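Local coordinates for protein carbonic anhydrase (Neosartorya fumigata, PDB 7COJ) that probably catalyses the reversible hydration of carbon dioxide to hydrogencarbonate as a zinc-dependent beta-class carbonic anhydrase, at residues A[114-119]-A[137-142]; A[156-161]-A[238-243]; A[143-148]-A[170-175]. One frame throughout, in Å; residues are numbered along the deposited sequence.

Interaction 1: A[114-119]-A[137-142]; sequences ILWIGC and VFTHRN. With ZN (zinc ion), chain E; AZM (5-acetamido-1,3,4-thiadiazole-2-sulfonamide), chain F.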
loop_
_atom_site.group_PDB
_atom_site.type_symbol
_atom_site.label_atom_id
_atom_site.label_comp_id
_atom_site.label_asym_id
_atom_site.label_seq_id
_atom_site.Cartn_x
_atom_site.Cartn_y
_atom_site.Cartn_z
ATOM N N ILE A 114 -25.136 8.276 -2.464
ATOM C CA ILE A 114 -23.972 9.184 -2.254
ATOM C C ILE A 114 -22.808 8.367 -1.693
ATOM O O ILE A 114 -23.027 7.595 -0.720
ATOM C CB ILE A 114 -24.321 10.346 -1.324
ATOM C CG1 ILE A 114 -25.483 11.182 -1.876
ATOM C CG2 ILE A 114 -23.079 11.210 -1.058
ATOM C CD1 ILE A 114 -26.089 12.149 -0.886
ATOM N N LEU A 115 -21.631 8.496 -2.316
ATOM C CA LEU A 115 -20.331 8.120 -1.715
ATOM C C LEU A 115 -19.688 9.408 -1.224
ATOM O O LEU A 115 -19.541 10.386 -2.017
ATOM C CB LEU A 115 -19.442 7.380 -2.729
ATOM C CG LEU A 115 -17.953 7.310 -2.364
ATOM C CD1 LEU A 115 -17.739 6.558 -1.055
ATOM C CD2 LEU A 115 -17.128 6.684 -3.470
ATOM N N TRP A 116 -19.360 9.423 0.059
ATOM C CA TRP A 116 -18.666 10.552 0.726
ATOM C C TRP A 116 -17.238 10.103 1.019
ATOM O O TRP A 116 -17.048 9.074 1.710
ATOM C CB TRP A 116 -19.402 10.920 1.999
ATOM C CG TRP A 116 -18.798 11.980 2.850
ATOM C CD1 TRP A 116 -17.806 11.827 3.767
ATOM C CD2 TRP A 116 -19.212 13.346 2.930
ATOM N NE1 TRP A 116 -17.572 13.008 4.407
ATOM C CE2 TRP A 116 -18.418 13.965 3.915
ATOM C CE3 TRP A 116 -20.174 14.113 2.270
ATOM C CZ2 TRP A 116 -18.555 15.302 4.257
ATOM C CZ3 TRP A 116 -20.320 15.429 2.615
ATOM C CH2 TRP A 116 -19.525 16.018 3.598
ATOM N N ILE A 117 -16.277 10.857 0.514
ATOM C CA ILE A 117 -14.850 10.743 0.891
ATOM C C ILE A 117 -14.499 12.039 1.628
ATOM O O ILE A 117 -14.531 13.128 1.001
ATOM C CB ILE A 117 -13.984 10.507 -0.356
ATOM C CG1 ILE A 117 -14.397 9.215 -1.059
ATOM C CG2 ILE A 117 -12.505 10.528 0.004
ATOM C CD1 ILE A 117 -13.679 8.963 -2.350
ATOM N N GLY A 118 -14.225 11.935 2.918
ATOM C CA GLY A 118 -13.929 13.112 3.740
ATOM C C GLY A 118 -12.787 12.872 4.703
ATOM O O GLY A 118 -12.176 11.801 4.700
ATOM N N CYS A 119 -12.551 13.860 5.554
ATOM C CA CYS A 119 -11.488 13.791 6.560
ATOM C C CYS A 119 -11.987 12.987 7.763
ATOM O O CYS A 119 -13.185 13.061 8.111
ATOM C CB CYS A 119 -10.994 15.174 6.935
ATOM S SG CYS A 119 -9.549 15.037 7.924
ATOM N N VAL A 137 -25.534 7.481 3.089
ATOM C CA VAL A 137 -24.180 7.928 2.666
ATOM C C VAL A 137 -23.180 6.795 2.871
ATOM O O VAL A 137 -22.838 6.479 4.029
ATOM C CB VAL A 137 -23.769 9.201 3.434
ATOM C CG1 VAL A 137 -22.445 9.728 2.925
ATOM C CG2 VAL A 137 -24.835 10.287 3.350
ATOM N N PHE A 138 -22.684 6.249 1.772
ATOM C CA PHE A 138 -21.542 5.309 1.802
ATOM C C PHE A 138 -20.286 6.137 2.075
ATOM O O PHE A 138 -20.110 7.156 1.416
ATOM C CB PHE A 138 -21.477 4.527 0.498
ATOM C CG PHE A 138 -20.628 3.305 0.626
ATOM C CD1 PHE A 138 -21.151 2.189 1.228
ATOM C CD2 PHE A 138 -19.321 3.279 0.166
ATOM C CE1 PHE A 138 -20.375 1.069 1.408
ATOM C CE2 PHE A 138 -18.560 2.137 0.337
ATOM C CZ PHE A 138 -19.090 1.041 0.948
ATOM N N THR A 139 -19.511 5.769 3.085
ATOM C CA THR A 139 -18.512 6.702 3.686
ATOM C C THR A 139 -17.095 6.129 3.745
ATOM O O THR A 139 -16.895 5.034 4.293
ATOM C CB THR A 139 -18.923 7.137 5.085
ATOM O OG1 THR A 139 -20.216 7.730 4.974
ATOM C CG2 THR A 139 -17.933 8.124 5.673
ATOM N N HIS A 140 -16.140 6.917 3.273
ATOM C CA HIS A 140 -14.692 6.720 3.498
ATOM C C HIS A 140 -14.116 7.999 4.105
ATOM O O HIS A 140 -14.333 9.095 3.560
ATOM C CB HIS A 140 -13.997 6.325 2.206
ATOM C CG HIS A 140 -12.563 5.950 2.368
ATOM N ND1 HIS A 140 -12.123 4.954 3.250
ATOM C CD2 HIS A 140 -11.454 6.406 1.737
ATOM C CE1 HIS A 140 -10.817 4.823 3.118
ATOM N NE2 HIS A 140 -10.394 5.666 2.194
ATOM N N ARG A 141 -13.457 7.869 5.238
ATOM C CA ARG A 141 -12.792 9.008 5.908
ATOM C C ARG A 141 -11.344 8.609 6.205
ATOM O O ARG A 141 -11.122 7.504 6.727
ATOM C CB ARG A 141 -13.594 9.432 7.131
ATOM C CG ARG A 141 -14.897 10.142 6.784
ATOM C CD ARG A 141 -15.802 10.312 7.966
ATOM N NE ARG A 141 -15.288 11.240 8.971
ATOM C CZ ARG A 141 -15.840 11.425 10.169
ATOM N NH1 ARG A 141 -16.892 10.710 10.539
ATOM N NH2 ARG A 141 -15.323 12.302 11.007
ATOM N N ASN A 142 -10.407 9.509 5.895
ATOM C CA ASN A 142 -8.957 9.276 6.076
ATOM C C ASN A 142 -8.352 10.627 6.444
ATOM O O ASN A 142 -9.089 11.639 6.447
ATOM C CB ASN A 142 -8.370 8.550 4.866
ATOM C CG ASN A 142 -8.338 9.390 3.609
ATOM O OD1 ASN A 142 -8.302 10.616 3.712
ATOM N ND2 ASN A 142 -8.286 8.735 2.441
HETATM ZN ZN ZN E . -8.791 17.202 8.302
HETATM C C1 AZM F . -5.709 16.337 11.258
HETATM C C2 AZM F . -3.395 16.561 11.658
HETATM C C3 AZM F . -1.249 15.574 11.164
HETATM C C4 AZM F . 0.204 15.601 11.540
HETATM N N1 AZM F . -8.018 17.235 10.264
HETATM N N2 AZM F . -4.108 17.494 12.243
HETATM N N3 AZM F . -5.464 17.315 12.050
HETATM N N4 AZM F . -2.031 16.494 11.797
HETATM O O1 AZM F . -7.092 14.993 9.700
HETATM O O2 AZM F . -7.992 15.507 11.969
HETATM O O3 AZM F . -1.738 14.771 10.389
HETATM S S1 AZM F . -7.344 15.893 10.766
HETATM S S2 AZM F . -4.336 15.454 10.748
#

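Interaction 2: A[156-161]-A[238-243]; sequences AVIEFA and KSVVLE. With AZM (5-acetamido-1,3,4-thiadiazole-2-sulfonamide), chain H.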
loop_
_atom_site.group_PDB
_atom_site.type_symbol
_atom_site.label_atom_id
_atom_site.label_comp_id
_atom_site.label_asym_id
_atom_site.label_seq_id
_atom_site.Cartn_x
_atom_site.Cartn_y
_atom_site.Cartn_z
ATOM N N ALA A 156 -10.809 0.373 -3.086
ATOM C CA ALA A 156 -11.842 -0.652 -2.842
ATOM C C ALA A 156 -13.169 0.052 -2.577
ATOM O O ALA A 156 -14.218 -0.450 -3.106
ATOM C CB ALA A 156 -11.439 -1.565 -1.708
ATOM N N VAL A 157 -13.187 1.154 -1.806
ATOM C CA VAL A 157 -14.505 1.771 -1.527
ATOM C C VAL A 157 -15.074 2.360 -2.821
ATOM O O VAL A 157 -16.289 2.215 -3.020
ATOM C CB VAL A 157 -14.627 2.744 -0.335
ATOM C CG1 VAL A 157 -13.661 2.513 0.794
ATOM C CG2 VAL A 157 -14.938 4.191 -0.668
ATOM N N ILE A 158 -14.250 2.985 -3.654
ATOM C CA ILE A 158 -14.718 3.609 -4.922
ATOM C C ILE A 158 -15.240 2.500 -5.849
ATOM O O ILE A 158 -16.352 2.648 -6.353
ATOM C CB ILE A 158 -13.605 4.461 -5.536
ATOM C CG1 ILE A 158 -13.326 5.675 -4.655
ATOM C CG2 ILE A 158 -13.952 4.870 -6.957
ATOM C CD1 ILE A 158 -12.009 6.344 -4.943
ATOM N N GLU A 159 -14.495 1.413 -6.014
ATOM C CA GLU A 159 -14.902 0.276 -6.887
ATOM C C GLU A 159 -16.271 -0.205 -6.407
ATOM O O GLU A 159 -17.173 -0.359 -7.243
ATOM C CB GLU A 159 -13.858 -0.831 -6.842
ATOM C CG GLU A 159 -14.272 -2.144 -7.497
ATOM C CD GLU A 159 -14.385 -2.094 -9.008
ATOM O OE1 GLU A 159 -13.917 -1.116 -9.615
ATOM O OE2 GLU A 159 -14.975 -3.024 -9.562
ATOM N N PHE A 160 -16.419 -0.490 -5.110
ATOM C CA PHE A 160 -17.681 -1.031 -4.551
ATOM C C PHE A 160 -18.827 -0.040 -4.699
ATOM O O PHE A 160 -19.889 -0.424 -5.206
ATOM C CB PHE A 160 -17.531 -1.453 -3.100
ATOM C CG PHE A 160 -18.797 -2.041 -2.577
ATOM C CD1 PHE A 160 -19.276 -3.237 -3.094
ATOM C CD2 PHE A 160 -19.559 -1.368 -1.641
ATOM C CE1 PHE A 160 -20.470 -3.776 -2.626
ATOM C CE2 PHE A 160 -20.740 -1.916 -1.161
ATOM C CZ PHE A 160 -21.201 -3.111 -1.666
ATOM N N ALA A 161 -18.627 1.213 -4.303
ATOM C CA ALA A 161 -19.709 2.214 -4.309
ATOM C C ALA A 161 -20.141 2.486 -5.758
ATOM O O ALA A 161 -21.353 2.617 -5.989
ATOM C CB ALA A 161 -19.283 3.490 -3.642
ATOM N N LYS A 238 -9.937 6.867 -12.642
ATOM C CA LYS A 238 -10.255 5.441 -12.403
ATOM C C LYS A 238 -11.281 5.038 -13.455
ATOM O O LYS A 238 -12.306 5.749 -13.552
ATOM C CB LYS A 238 -10.768 5.298 -10.975
ATOM C CG LYS A 238 -9.727 5.664 -9.930
ATOM C CD LYS A 238 -10.294 5.596 -8.542
ATOM C CE LYS A 238 -9.306 6.009 -7.474
ATOM N NZ LYS A 238 -7.999 5.323 -7.601
ATOM N N SER A 239 -11.014 3.962 -14.199
ATOM C CA SER A 239 -11.902 3.499 -15.297
ATOM C C SER A 239 -13.340 3.335 -14.777
ATOM O O SER A 239 -14.277 3.764 -15.480
ATOM C CB SER A 239 -11.393 2.231 -15.923
ATOM O OG SER A 239 -12.036 2.032 -17.177
ATOM N N VAL A 240 -13.515 2.771 -13.572
ATOM C CA VAL A 240 -14.860 2.495 -12.979
ATOM C C VAL A 240 -15.659 3.800 -12.904
ATOM O O VAL A 240 -16.885 3.793 -13.153
ATOM C CB VAL A 240 -14.751 1.776 -11.618
ATOM C CG1 VAL A 240 -14.101 2.637 -10.538
ATOM C CG2 VAL A 240 -16.116 1.280 -11.160
ATOM N N VAL A 241 -15.010 4.904 -12.572
ATOM C CA VAL A 241 -15.672 6.223 -12.427
ATOM C C VAL A 241 -15.949 6.780 -13.828
ATOM O O VAL A 241 -17.068 7.305 -14.046
ATOM C CB VAL A 241 -14.820 7.206 -11.603
ATOM C CG1 VAL A 241 -15.353 8.619 -11.707
ATOM C CG2 VAL A 241 -14.717 6.763 -10.143
ATOM N N LEU A 242 -14.968 6.738 -14.731
ATOM C CA LEU A 242 -15.156 7.256 -16.120
ATOM C C LEU A 242 -16.324 6.487 -16.781
ATOM O O LEU A 242 -17.186 7.121 -17.407
ATOM C CB LEU A 242 -13.860 7.064 -16.904
ATOM C CG LEU A 242 -12.704 7.977 -16.505
ATOM C CD1 LEU A 242 -11.380 7.461 -17.066
ATOM C CD2 LEU A 242 -12.977 9.412 -16.954
ATOM N N GLU A 243 -16.366 5.170 -16.603
ATOM C CA GLU A 243 -17.448 4.305 -17.148
ATOM C C GLU A 243 -18.813 4.772 -16.600
ATOM O O GLU A 243 -19.754 4.920 -17.373
ATOM C CB GLU A 243 -17.186 2.836 -16.815
ATOM C CG GLU A 243 -16.032 2.198 -17.578
ATOM C CD GLU A 243 -15.551 0.907 -16.919
ATOM O OE1 GLU A 243 -16.407 0.193 -16.325
ATOM O OE2 GLU A 243 -14.329 0.626 -16.939
HETATM C C1 AZM H . -20.043 -4.082 1.609
HETATM C C2 AZM H . -19.655 -5.466 -0.232
HETATM C C3 AZM H . -17.911 -6.274 -1.658
HETATM C C4 AZM H . -17.647 -7.114 -2.876
HETATM N N1 AZM H . -20.684 -3.603 4.184
HETATM N N2 AZM H . -20.897 -5.521 0.172
HETATM N N3 AZM H . -21.127 -4.682 1.244
HETATM N N4 AZM H . -19.216 -6.224 -1.275
HETATM O O1 AZM H . -18.576 -2.837 3.186
HETATM O O2 AZM H . -20.718 -1.800 2.539
HETATM O O3 AZM H . -17.057 -5.661 -1.034
HETATM S S1 AZM H . -19.971 -2.940 2.951
HETATM S S2 AZM H . -18.645 -4.406 0.674
#

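Interaction 3: A[143-148]-A[170-175]; sequences IANVIH and VVICGH. With ZN (zinc ion), chain E; AZM (5-acetamido-1,3,4-thiadiazole-2-sulfonamide), chain F.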
loop_
_atom_site.group_PDB
_atom_site.type_symbol
_atom_site.label_atom_id
_atom_site.label_comp_id
_atom_site.label_asym_id
_atom_site.label_seq_id
_atom_site.Cartn_x
_atom_site.Cartn_y
_atom_site.Cartn_z
ATOM N N ILE A 143 -7.067 10.650 6.776
ATOM C CA ILE A 143 -6.398 11.927 7.159
ATOM C C ILE A 143 -6.394 12.844 5.923
ATOM O O ILE A 143 -5.738 12.489 4.915
ATOM C CB ILE A 143 -4.969 11.687 7.662
ATOM C CG1 ILE A 143 -4.926 10.796 8.916
ATOM C CG2 ILE A 143 -4.264 13.009 7.881
ATOM C CD1 ILE A 143 -5.602 11.412 10.080
ATOM N N ALA A 144 -7.051 13.994 6.033
ATOM C CA ALA A 144 -7.055 15.088 5.041
ATOM C C ALA A 144 -7.708 14.648 3.723
ATOM O O ALA A 144 -7.460 15.301 2.680
ATOM C CB ALA A 144 -5.646 15.577 4.812
ATOM N N ASN A 145 -8.606 13.664 3.760
ATOM C CA ASN A 145 -9.423 13.278 2.580
ATOM C C ASN A 145 -8.506 13.192 1.354
ATOM O O ASN A 145 -8.867 13.704 0.299
ATOM C CB ASN A 145 -10.616 14.234 2.359
ATOM C CG ASN A 145 -10.300 15.713 2.402
ATOM O OD1 ASN A 145 -10.261 16.319 3.487
ATOM N ND2 ASN A 145 -10.101 16.315 1.223
ATOM N N VAL A 146 -7.381 12.497 1.484
ATOM C CA VAL A 146 -6.365 12.361 0.406
ATOM C C VAL A 146 -6.680 11.128 -0.428
ATOM O O VAL A 146 -6.905 10.061 0.149
ATOM C CB VAL A 146 -4.943 12.294 0.978
ATOM C CG1 VAL A 146 -3.918 12.109 -0.133
ATOM C CG2 VAL A 146 -4.644 13.535 1.787
ATOM N N ILE A 147 -6.703 11.278 -1.742
ATOM C CA ILE A 147 -6.813 10.125 -2.668
ATOM C C ILE A 147 -5.445 9.862 -3.287
ATOM O O ILE A 147 -5.060 10.556 -4.215
ATOM C CB ILE A 147 -7.930 10.367 -3.693
ATOM C CG1 ILE A 147 -9.239 10.626 -2.939
ATOM C CG2 ILE A 147 -8.024 9.186 -4.645
ATOM C CD1 ILE A 147 -10.465 10.517 -3.764
ATOM N N HIS A 148 -4.734 8.861 -2.768
ATOM C CA HIS A 148 -3.497 8.320 -3.369
ATOM C C HIS A 148 -3.992 7.432 -4.508
ATOM O O HIS A 148 -4.855 6.567 -4.292
ATOM C CB HIS A 148 -2.694 7.478 -2.377
ATOM C CG HIS A 148 -2.100 8.223 -1.231
ATOM N ND1 HIS A 148 -0.738 8.511 -1.200
ATOM C CD2 HIS A 148 -2.648 8.727 -0.109
ATOM C CE1 HIS A 148 -0.475 9.130 -0.074
ATOM N NE2 HIS A 148 -1.636 9.293 0.622
ATOM N N VAL A 170 -20.505 11.119 -6.161
ATOM C CA VAL A 170 -19.275 10.969 -5.354
ATOM C C VAL A 170 -18.913 12.365 -4.881
ATOM O O VAL A 170 -18.713 13.278 -5.734
ATOM C CB VAL A 170 -18.109 10.320 -6.108
ATOM C CG1 VAL A 170 -16.899 10.220 -5.183
ATOM C CG2 VAL A 170 -18.473 8.953 -6.626
ATOM N N VAL A 171 -18.809 12.530 -3.574
ATOM C CA VAL A 171 -18.479 13.836 -2.959
ATOM C C VAL A 171 -17.102 13.707 -2.319
ATOM O O VAL A 171 -16.917 12.778 -1.474
ATOM C CB VAL A 171 -19.538 14.233 -1.913
ATOM C CG1 VAL A 171 -19.175 15.510 -1.197
ATOM C CG2 VAL A 171 -20.934 14.334 -2.508
ATOM N N ILE A 172 -16.183 14.608 -2.663
ATOM C CA ILE A 172 -14.928 14.736 -1.892
ATOM C C ILE A 172 -15.088 16.000 -1.074
ATOM O O ILE A 172 -15.312 17.097 -1.672
ATOM C CB ILE A 172 -13.656 14.718 -2.757
ATOM C CG1 ILE A 172 -13.551 13.406 -3.533
ATOM C CG2 ILE A 172 -12.434 14.937 -1.875
ATOM C CD1 ILE A 172 -12.371 13.369 -4.459
ATOM N N CYS A 173 -15.043 15.846 0.246
ATOM C CA CYS A 173 -15.236 16.970 1.181
ATOM C C CYS A 173 -13.956 17.224 1.991
ATOM O O CYS A 173 -13.602 16.378 2.812
ATOM C CB CYS A 173 -16.395 16.670 2.113
ATOM S SG CYS A 173 -16.841 18.092 3.133
ATOM N N GLY A 174 -13.309 18.351 1.749
ATOM C CA GLY A 174 -12.259 18.903 2.613
ATOM C C GLY A 174 -12.871 19.775 3.685
ATOM O O GLY A 174 -14.091 19.981 3.672
ATOM N N HIS A 175 -12.067 20.358 4.579
ATOM C CA HIS A 175 -12.659 21.197 5.643
ATOM C C HIS A 175 -11.668 22.292 6.031
ATOM O O HIS A 175 -10.471 22.152 5.755
ATOM C CB HIS A 175 -13.159 20.332 6.811
ATOM C CG HIS A 175 -12.044 19.740 7.580
ATOM N ND1 HIS A 175 -11.609 20.280 8.790
ATOM C CD2 HIS A 175 -11.272 18.671 7.312
ATOM C CE1 HIS A 175 -10.591 19.555 9.241
ATOM N NE2 HIS A 175 -10.419 18.574 8.371
HETATM ZN ZN ZN E . -8.791 17.202 8.302
HETATM C C1 AZM F . -5.709 16.337 11.258
HETATM C C2 AZM F . -3.395 16.561 11.658
HETATM C C3 AZM F . -1.249 15.574 11.164
HETATM C C4 AZM F . 0.204 15.601 11.540
HETATM N N1 AZM F . -8.018 17.235 10.264
HETATM N N2 AZM F . -4.108 17.494 12.243
HETATM N N3 AZM F . -5.464 17.315 12.050
HETATM N N4 AZM F . -2.031 16.494 11.797
HETATM O O1 AZM F . -7.092 14.993 9.700
HETATM O O2 AZM F . -7.992 15.507 11.969
HETATM O O3 AZM F . -1.738 14.771 10.389
HETATM S S1 AZM F . -7.344 15.893 10.766
HETATM S S2 AZM F . -4.336 15.454 10.748
HETATM O O HOH W 1 -9.442 18.833 4.146
#

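Interaction 1: A[114-119]-A[137-142]
W116 and V137 meet near the N-terminal ends of two paired strands, with W116 CB 3.4 Å from V137 CG1. This CG1 stands anti to its backbone N. The indole of W116 lies alongside T139, both side chains pointing the same way, and CD1 comes to 4.2 Å from T139 CG2. T139 turns its hydroxyl back along its own strand, where OG1 donates to V137 O from above the carbonyl plane. On the other face, L115 CD1 approaches the edge of the F138 ring, close to the ring plane, 3.8 Å from F138 CD2.

The strands run parallel and are neighbours in the central sheet of the beta-class carbonic anhydrase fold. Helix 126-129 lies between them in sequence, which makes a beta-alpha-beta unit. The backbone ladder is F138 N to I114 O, W116 N to F138 O, H140 N to W116 O (2.8 Å, 176° at the hydrogen, the straightest), G118 N to H140 O and N142 N to G118 O.

At the C-terminal end a bend at chi3 (68°) sets R141 NE 2.9 Å from C119 O. The oxygen lies nearly in the guanidinium plane, and the N-H points at it at 167°, tilted from the carbonyl plane. The bond holds the backbone carbonyl of the residue whose SG binds zinc. C119 SG, anti to the backbone N, lies 2.3 Å from the zinc ion, which the inhibitor's N1 also binds. H140 and N142 find polar partners outside the two strands: H140 ND1 hydrogen-bonds to R141 O of the second subunit, N142 ND2 to V146 O.

Interaction 2: A[156-161]-A[238-243]
I158 holds CG1 beside its backbone N (chi1 -68°) and extends CD1 to the K238 side chain, while CG2 is left facing V241. K238 is stretched as far as CE and bends only at chi4. Its chain crosses that of I158 at about a right angle, with CE 3.7 Å from I158 CD1. I158 CG2 packs on V241 CG2 at 3.8 Å and lies a little further from V240 CG1. E159 starts out to the side of the contact, but a bend at chi2 (70°) swings the carboxylate round. E159 OE1 then rests 3.6 Å from V240 CG2.

The contact joins helix 152-164, which packs on the central sheet, to the first turn of helix 239-248. K238 is the N-cap residue of the second helix, and its carbonyl O accepts from both V241 N and L242 N. The two segment axes pass 9.8 Å apart at 30°. I158 also touches L115 and I117 of the sheet, so it is wedged between strand and helix.

F160 points away, one ring face against the thiadiazole of a bound acetazolamide with S2 over its centre, though the spacing is too short to trust in detail.

Apart from the E159 carboxylate oxygen, the touching atoms are carbons. R163 of helix 152-164 forms salt bridges with E159 in its own helix and E243 across the gap, so a charged link runs beside the apolar packing.

Interaction 3: A[143-148]-A[170-175]
N145 lays its amide over the backbone of C173 and G174, with CG 3.4 Å from C173 O and OD1 3.4 Å from G174 CA. Segment 143-148 is the loop after strand 137-142 in the beta-class carbonic anhydrase fold. It passes the C-terminal end of the parallel strand 169-175, where the zinc site lies. N145 places CG between its backbone N and carbonyl carbon (chi1 48°), which drops the amide onto the strand. ND2 faces the I172 side, 4.1 Å from I172 CG2. OD1 and C173 O are both acceptors and make only a close approach.

Further along the loop, I147 carries CD1 against I172 CD1. The two methyls are 3.5 Å apart, tighter than usual for carbons, and the side chains cross at a slant. I147 also packs on I117 of the neighbouring strand, and I172 on L232 of helix 216-236, so this end of the contact is set in the apolar core.

The other end reaches the metal. H175 NE2 binds the zinc ion at 2.1 Å, and C119 and C178 are the metal's other protein ligands here. The sulfonamide N1 of acetazolamide takes up the fourth position, at the edge of the imidazole and near its plane. I143 CG2 of the loop packs against the thiadiazole sulfur of the inhibitor, 3.8 Å from its S2.

A water ties the loop to the strand beside the metal ligand: it donates to N145 OD1 at 2.7 Å and accepts from H175 N at 3.1 Å.

In the fold
Interactions 1 and 3 share the sheet and the zinc site, with centres about 8 Å apart. Strands 114-119 and 169-175 are neighbours: L115 O lies 2.7 Å from V171 N, probably a hydrogen bond. One strand supplies C119 to the metal and the other H175. C119 SG also lies 3.3 Å from A144 N of the loop in interaction 3. Interaction 2 lies on the sheet face that carries L115 and I117, its centre about 14 Å from that of interaction 1. V157 CG2 packs 3.7 Å from L115 CD1, and F160 CD2 is 3.6 Å from F138 CZ. The acetazolamide by F160 is probably in the second subunit's zinc site, so interaction 2 borders the neighbour's active site.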